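Local coordinates for protein putative citrate lyase (Ralstonia eutropha, PDB 3QQW) that probably acts as a magnesium-dependent lyase on citramalyl-CoA or a related acyl-CoA thioester, as in its TIM-barrel aldolase/citrate lyase family, at residues Ile130-Ile133 / Gly134-Lys138; Arg194-Gly197 / Gln198-Ala202; Gln261-Val264 / Asn265-Pro269. One frame throughout, in Å; residues are numbered along the deposited sequence.

Contact 1. Residues Ile130-Ile133 / Gly134-Lys138; sequences IRYI and GDVAK
In the beta-alpha-beta unit of the TIM barrel that runs from strand 115-117 through helix 123-139 to strand 148-152, Y132 and V136 sit one helical turn apart and meet by a CH-pi contact. The methyl CG2 of V136 lies over one face of the Y132 ring, 4.0 Å from the ring centroid and 27° off the ring normal. The touch is off-centre, with V136 CG2 closest to Y132 CE2 at 3.6 Å, on the side of the ring near its hydroxyl. The tyrosine reaches this place because its CG stands anti to the backbone N (chi1 -171°), which leans the ring toward V136. In V136 it is CG1 that takes the anti position, leaving CG2 beside the backbone N, where it also rests against the carbonyl of its partner, 3.3 Å from Y132 O.

Both side chains face helix 97-107. There V136 packs on V105 and N106, while the ring of Y132 meets W97 nearly at right angles and takes part in a cation-pi contact with R98. The phenol oxygen is hydrogen-bonded to D102, so the ring is tethered at its far end as well as packed on its face. I133 and A137 instead turn their side chains to V146 in the loop that leads to strand 148-152.

The helix backbone beneath is regular. Four successive i to i+4 bonds join the two turns, the first of them from G134 N to I130 O. D135 N donates to R131 O at 3.0 Å, and the bond from A137 N to I133 O measures 2.7 Å with an N-H...O angle of 159°.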
loop_
_atom_site.group_PDB
_atom_site.type_symbol
_atom_site.label_atom_id
_atom_site.label_comp_id
_atom_site.label_asym_id
_atom_site.label_seq_id
_atom_site.Cartn_x
_atom_site.Cartn_y
_atom_site.Cartn_z
ATOM N N ILE C 130 16.970 -8.113 19.472
ATOM C CA ILE C 130 17.992 -8.715 18.601
ATOM C C ILE C 130 19.404 -8.483 19.179
ATOM O O ILE C 130 20.226 -9.420 19.226
ATOM C CB ILE C 130 17.863 -8.196 17.146
ATOM C CG1 ILE C 130 16.658 -8.826 16.472
ATOM C CG2 ILE C 130 19.149 -8.434 16.335
ATOM C CD1 ILE C 130 16.257 -8.060 15.250
ATOM N N ARG C 131 19.652 -7.243 19.637
ATOM C CA ARG C 131 20.899 -6.822 20.259
ATOM C C ARG C 131 21.148 -7.664 21.530
ATOM O O ARG C 131 22.272 -8.091 21.780
ATOM C CB ARG C 131 20.795 -5.317 20.569
ATOM C CG ARG C 131 22.035 -4.630 21.119
ATOM C CD ARG C 131 21.875 -3.113 21.020
ATOM N NE ARG C 131 20.888 -2.557 21.961
ATOM C CZ ARG C 131 19.756 -1.944 21.616
ATOM N NH1 ARG C 131 19.441 -1.782 20.338
ATOM N NH2 ARG C 131 18.935 -1.485 22.545
ATOM N N TYR C 132 20.077 -7.889 22.334
ATOM C CA TYR C 132 20.179 -8.646 23.574
ATOM C C TYR C 132 20.491 -10.119 23.282
ATOM O O TYR C 132 21.376 -10.668 23.922
ATOM C CB TYR C 132 18.909 -8.494 24.440
ATOM C CG TYR C 132 19.090 -9.105 25.815
ATOM C CD1 TYR C 132 19.829 -8.450 26.795
ATOM C CD2 TYR C 132 18.597 -10.378 26.109
ATOM C CE1 TYR C 132 20.061 -9.035 28.035
ATOM C CE2 TYR C 132 18.807 -10.964 27.352
ATOM C CZ TYR C 132 19.548 -10.295 28.308
ATOM O OH TYR C 132 19.759 -10.881 29.526
ATOM N N ILE C 133 19.800 -10.733 22.307
ATOM C CA ILE C 133 20.016 -12.122 21.848
ATOM C C ILE C 133 21.475 -12.263 21.387
ATOM O O ILE C 133 22.124 -13.206 21.805
ATOM C CB ILE C 133 19.002 -12.540 20.739
ATOM C CG1 ILE C 133 17.543 -12.558 21.272
ATOM C CG2 ILE C 133 19.346 -13.890 20.115
ATOM C CD1 ILE C 133 16.464 -12.563 20.166
ATOM N N GLY C 134 21.988 -11.278 20.627
ATOM C CA GLY C 134 23.362 -11.223 20.145
ATOM C C GLY C 134 24.372 -11.252 21.271
ATOM O O GLY C 134 25.342 -12.027 21.218
ATOM N N ASP C 135 24.132 -10.433 22.324
ATOM C CA ASP C 135 25.005 -10.359 23.493
ATOM C C ASP C 135 25.070 -11.699 24.217
ATOM O O ASP C 135 26.161 -12.191 24.530
ATOM C CB ASP C 135 24.530 -9.266 24.464
ATOM C CG ASP C 135 24.688 -7.842 23.994
ATOM O OD1 ASP C 135 25.492 -7.612 23.061
ATOM O OD2 ASP C 135 24.025 -6.951 24.579
ATOM N N VAL C 136 23.902 -12.304 24.449
ATOM C CA VAL C 136 23.772 -13.602 25.134
ATOM C C VAL C 136 24.404 -14.719 24.252
ATOM O O VAL C 136 25.155 -15.556 24.780
ATOM C CB VAL C 136 22.300 -13.905 25.555
ATOM C CG1 VAL C 136 22.229 -15.226 26.298
ATOM C CG2 VAL C 136 21.734 -12.782 26.438
ATOM N N ALA C 137 24.140 -14.689 22.907
ATOM C CA ALA C 137 24.693 -15.683 21.972
ATOM C C ALA C 137 26.227 -15.705 21.998
ATOM O O ALA C 137 26.809 -16.766 22.211
ATOM C CB ALA C 137 24.190 -15.432 20.564
ATOM N N LYS C 138 26.870 -14.529 21.874
ATOM C CA LYS C 138 28.325 -14.381 21.918
ATOM C C LYS C 138 28.881 -14.847 23.288
ATOM O O LYS C 138 29.840 -15.625 23.293
ATOM C CB LYS C 138 28.740 -12.936 21.587
#

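Contact 2. Residues Arg194-Gly197 / Gln198-Ala202; sequences RSPG and QFEHA
Q198 folds back on R194 and S195. Its CB lies 3.7 Å from R194 O, and CG, set between the backbone N and the carbonyl carbon (chi1 57°), comes still nearer to the same oxygen, which also accepts a hydrogen bond from Q198 N at 3.0 Å. The chain then bends at chi2. Its amide carbon CD rests over the rim of one face of the F199 ring, 3.9 Å above the plane. At the tip NE2 gives a hydrogen bond of 3.0 Å to S195 OG, with the hydroxyl lying 20° out of the amide plane, while OE1 accepts from N225. S195 OG has a second polar partner in D239 of helix 233-247, and it also approaches F199 CE2 at 3.3 Å.

The backbone makes a short 3-10 turn in the TIM-barrel chain, in the loop that follows helix 177-182 and leads into helix 202-217. A cis peptide bond precedes P196, whose carbonyl accepts from F199 N, an i to i+3 bond. G197 O takes two donors: H201 N at 2.8 Å, close to straight at 170°, and E200 N, which approaches from well above the carbonyl plane.

E200 reaches back across P196, placing OE2 3.4 Å from P196 CB, and that carboxylate forms a salt bridge with R242. H201 is the N-cap of helix 202-217: its imidazole bends over the start of the helix, and ND1 accepts from L203 N, while the side chain also packs on N245 of the second subunit.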
loop_
_atom_site.group_PDB
_atom_site.type_symbol
_atom_site.label_atom_id
_atom_site.label_comp_id
_atom_site.label_asym_id
_atom_site.label_seq_id
_atom_site.Cartn_x
_atom_site.Cartn_y
_atom_site.Cartn_z
ATOM N N ARG C 194 -10.845 -15.593 9.347
ATOM C CA ARG C 194 -10.864 -16.904 8.703
ATOM C C ARG C 194 -10.958 -16.721 7.199
ATOM O O ARG C 194 -11.155 -15.605 6.724
ATOM C CB ARG C 194 -12.004 -17.797 9.249
ATOM C CG ARG C 194 -13.373 -17.152 9.224
ATOM C CD ARG C 194 -14.431 -17.984 9.905
ATOM N NE ARG C 194 -15.748 -17.392 9.689
ATOM C CZ ARG C 194 -16.469 -16.781 10.627
ATOM N NH1 ARG C 194 -16.016 -16.694 11.876
ATOM N NH2 ARG C 194 -17.654 -16.260 10.326
ATOM N N SER C 195 -10.757 -17.802 6.453
ATOM C CA SER C 195 -10.829 -17.776 4.997
ATOM C C SER C 195 -12.291 -17.727 4.531
ATOM O O SER C 195 -13.151 -18.317 5.193
ATOM C CB SER C 195 -10.114 -18.986 4.412
ATOM O OG SER C 195 -8.735 -18.900 4.717
ATOM N N PRO C 196 -12.616 -16.986 3.444
ATOM C CA PRO C 196 -11.727 -16.223 2.541
ATOM C C PRO C 196 -11.417 -14.762 2.978
ATOM O O PRO C 196 -10.598 -14.099 2.335
ATOM C CB PRO C 196 -12.518 -16.242 1.220
ATOM C CG PRO C 196 -13.950 -16.234 1.643
ATOM C CD PRO C 196 -14.021 -16.925 2.987
ATOM N N GLY C 197 -12.052 -14.277 4.048
ATOM C CA GLY C 197 -11.881 -12.911 4.551
ATOM C C GLY C 197 -10.466 -12.477 4.887
ATOM O O GLY C 197 -10.095 -11.322 4.648
ATOM N N GLN C 198 -9.659 -13.385 5.434
ATOM C CA GLN C 198 -8.270 -13.096 5.816
ATOM C C GLN C 198 -7.375 -12.867 4.593
ATOM O O GLN C 198 -6.244 -12.378 4.742
ATOM C CB GLN C 198 -7.705 -14.210 6.694
ATOM C CG GLN C 198 -7.750 -15.609 6.074
ATOM C CD GLN C 198 -6.552 -16.409 6.534
ATOM O OE1 GLN C 198 -5.499 -15.871 6.925
ATOM N NE2 GLN C 198 -6.689 -17.707 6.524
ATOM N N PHE C 199 -7.905 -13.177 3.388
ATOM C CA PHE C 199 -7.209 -12.993 2.120
ATOM C C PHE C 199 -7.864 -11.904 1.276
ATOM O O PHE C 199 -7.394 -11.639 0.162
ATOM C CB PHE C 199 -7.214 -14.313 1.340
ATOM C CG PHE C 199 -6.434 -15.440 1.973
ATOM C CD1 PHE C 199 -5.048 -15.353 2.125
ATOM C CD2 PHE C 199 -7.063 -16.631 2.327
ATOM C CE1 PHE C 199 -4.325 -16.417 2.691
ATOM C CE2 PHE C 199 -6.331 -17.692 2.870
ATOM C CZ PHE C 199 -4.978 -17.578 3.063
ATOM N N GLU C 200 -8.956 -11.286 1.789
ATOM C CA GLU C 200 -9.781 -10.346 1.027
ATOM C C GLU C 200 -10.107 -9.018 1.732
ATOM O O GLU C 200 -10.302 -8.021 1.029
ATOM C CB GLU C 200 -11.086 -11.022 0.604
ATOM C CG GLU C 200 -10.849 -12.080 -0.467
ATOM C CD GLU C 200 -11.934 -13.119 -0.666
ATOM O OE1 GLU C 200 -13.069 -12.919 -0.172
ATOM O OE2 GLU C 200 -11.652 -14.130 -1.347
ATOM N N HIS C 201 -10.172 -8.983 3.077
ATOM C CA HIS C 201 -10.428 -7.734 3.811
ATOM C C HIS C 201 -9.289 -6.757 3.489
ATOM O O HIS C 201 -8.116 -7.125 3.600
ATOM C CB HIS C 201 -10.552 -7.991 5.325
ATOM C CG HIS C 201 -10.975 -6.793 6.117
ATOM N ND1 HIS C 201 -10.084 -5.769 6.438
ATOM C CD2 HIS C 201 -12.188 -6.488 6.626
ATOM C CE1 HIS C 201 -10.787 -4.880 7.124
ATOM N NE2 HIS C 201 -12.058 -5.265 7.262
ATOM N N ALA C 202 -9.645 -5.549 3.046
ATOM C CA ALA C 202 -8.718 -4.508 2.603
ATOM C C ALA C 202 -7.559 -4.268 3.574
ATOM O O ALA C 202 -6.425 -4.131 3.116
ATOM C CB ALA C 202 -9.477 -3.217 2.370
#

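Contact 3. Residues Gln261-Val264 / Asn265-Pro269; sequences QPIV and NAMRP
Q261 O accepts a hydrogen bond from N265 N at 2.9 Å, nearly straight, with an N-H...O angle of 173°. One residue on, A266 N donates to P262 O at 3.0 Å. The next amide, M267 N, is shared: it gives a bond of 3.1 Å to I263 O and a weak one to V264 O. These residues belong to helix 260-267 and the residues just after it, which follow strand 251-254, the last in order of the eight parallel strands of the TIM barrel.

I263 and the selenomethionine M267 lie side by side and point the same way, joined by the methyls I263 CG2 and M267 CE at 4.1 Å. Bends at chi2 and chi3 fold the M267 chain back to bring CE there, and both residues pack on M252 of strand 251-254. V264 and R268 run across each other. R268, extended from CG to NE, passes V264 at 4.0 Å between R268 NE and V264 CG1, and R268 CG lies 3.4 Å from V264 O. R268 O accepts a hydrogen bond from R244 of helix 233-247.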
loop_
_atom_site.group_PDB
_atom_site.type_symbol
_atom_site.label_atom_id
_atom_site.label_comp_id
_atom_site.label_asym_id
_atom_site.label_seq_id
_atom_site.Cartn_x
_atom_site.Cartn_y
_atom_site.Cartn_z
ATOM N N GLN C 261 1.950 -31.882 6.449
ATOM C CA GLN C 261 2.030 -32.365 5.080
ATOM C C GLN C 261 1.222 -31.474 4.107
ATOM O O GLN C 261 1.832 -31.058 3.123
ATOM C CB GLN C 261 1.646 -33.846 4.977
ATOM C CG GLN C 261 2.668 -34.679 4.188
ATOM C CD GLN C 261 4.008 -34.828 4.875
ATOM O OE1 GLN C 261 4.119 -35.430 5.940
ATOM N NE2 GLN C 261 5.042 -34.285 4.266
ATOM N N PRO C 262 -0.050 -31.054 4.370
ATOM C CA PRO C 262 -0.735 -30.145 3.413
ATOM C C PRO C 262 0.011 -28.815 3.198
ATOM O O PRO C 262 0.049 -28.335 2.067
ATOM C CB PRO C 262 -2.101 -29.895 4.061
ATOM C CG PRO C 262 -2.308 -31.043 4.964
ATOM C CD PRO C 262 -0.957 -31.438 5.471
ATOM N N ILE C 263 0.655 -28.259 4.250
ATOM C CA ILE C 263 1.410 -27.002 4.131
ATOM C C ILE C 263 2.665 -27.243 3.285
ATOM O O ILE C 263 2.889 -26.487 2.334
ATOM C CB ILE C 263 1.733 -26.343 5.494
ATOM C CG1 ILE C 263 0.447 -25.770 6.150
ATOM C CG2 ILE C 263 2.798 -25.235 5.343
ATOM C CD1 ILE C 263 0.532 -25.469 7.655
ATOM N N VAL C 264 3.465 -28.298 3.606
ATOM C CA VAL C 264 4.694 -28.628 2.879
ATOM C C VAL C 264 4.382 -28.855 1.377
ATOM O O VAL C 264 5.018 -28.239 0.523
ATOM C CB VAL C 264 5.432 -29.841 3.526
ATOM C CG1 VAL C 264 6.538 -30.391 2.620
ATOM C CG2 VAL C 264 5.990 -29.464 4.902
ATOM N N ASN C 265 3.373 -29.697 1.076
ATOM C CA ASN C 265 2.997 -30.038 -0.285
ATOM C C ASN C 265 2.482 -28.831 -1.062
ATOM O O ASN C 265 2.831 -28.686 -2.234
ATOM C CB ASN C 265 1.993 -31.195 -0.304
ATOM C CG ASN C 265 2.643 -32.518 0.077
ATOM O OD1 ASN C 265 2.238 -33.187 1.031
ATOM N ND2 ASN C 265 3.702 -32.916 -0.629
ATOM N N ALA C 266 1.721 -27.938 -0.421
ATOM C CA ALA C 266 1.222 -26.725 -1.100
ATOM C C ALA C 266 2.362 -25.754 -1.461
ATOM O O ALA C 266 2.279 -25.048 -2.460
ATOM C CB ALA C 266 0.213 -26.020 -0.221
HETATM N N MSE C 267 3.436 -25.752 -0.650
HETATM C CA MSE C 267 4.598 -24.883 -0.783
HETATM C C MSE C 267 5.692 -25.469 -1.686
HETATM O O MSE C 267 6.599 -24.732 -2.046
HETATM C CB MSE C 267 5.142 -24.667 0.621
HETATM C CG MSE C 267 5.602 -23.298 0.915
HETATM SE SE MSE C 267 4.299 -21.957 0.960
HETATM C CE MSE C 267 3.461 -22.238 2.669
ATOM N N ARG C 268 5.615 -26.771 -2.046
ATOM C CA ARG C 268 6.587 -27.484 -2.882
ATOM C C ARG C 268 6.707 -26.952 -4.305
ATOM O O ARG C 268 5.676 -26.660 -4.922
ATOM C CB ARG C 268 6.197 -28.969 -3.004
ATOM C CG ARG C 268 6.759 -29.811 -1.919
ATOM C CD ARG C 268 6.361 -31.246 -2.076
ATOM N NE ARG C 268 6.891 -32.029 -0.962
ATOM C CZ ARG C 268 6.917 -33.353 -0.923
ATOM N NH1 ARG C 268 6.458 -34.065 -1.950
ATOM N NH2 ARG C 268 7.415 -33.981 0.134
ATOM N N PRO C 269 7.936 -26.921 -4.895
ATOM C CA PRO C 269 8.038 -26.547 -6.318
ATOM C C PRO C 269 7.539 -27.702 -7.186
ATOM O O PRO C 269 7.561 -28.861 -6.744
ATOM C CB PRO C 269 9.540 -26.270 -6.535
ATOM C CG PRO C 269 10.235 -26.667 -5.270
ATOM C CD PRO C 269 9.254 -27.301 -4.333
#

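In the fold
From the N terminus the chain comes first to contact 1, within helix 123-139 between the fourth and fifth barrel strands, where it faces helix 97-107. Contact 2 follows in the loop before helix 202-217, between the sixth and seventh strands, and contact 3 lies on helix 260-267 after the eighth. None closes a long loop, each being local to one continuous stretch; the three stand in series, neither nesting nor crossing. Contact 1 lies across the chain's centre from both others, with centres about 37 Å from contact 2 and 33 Å from contact 3. Contacts 2 and 3 do not touch, but both pack on helix 233-247, through D239 and R242 for contact 2 and I236, A240 and R244 for contact 3.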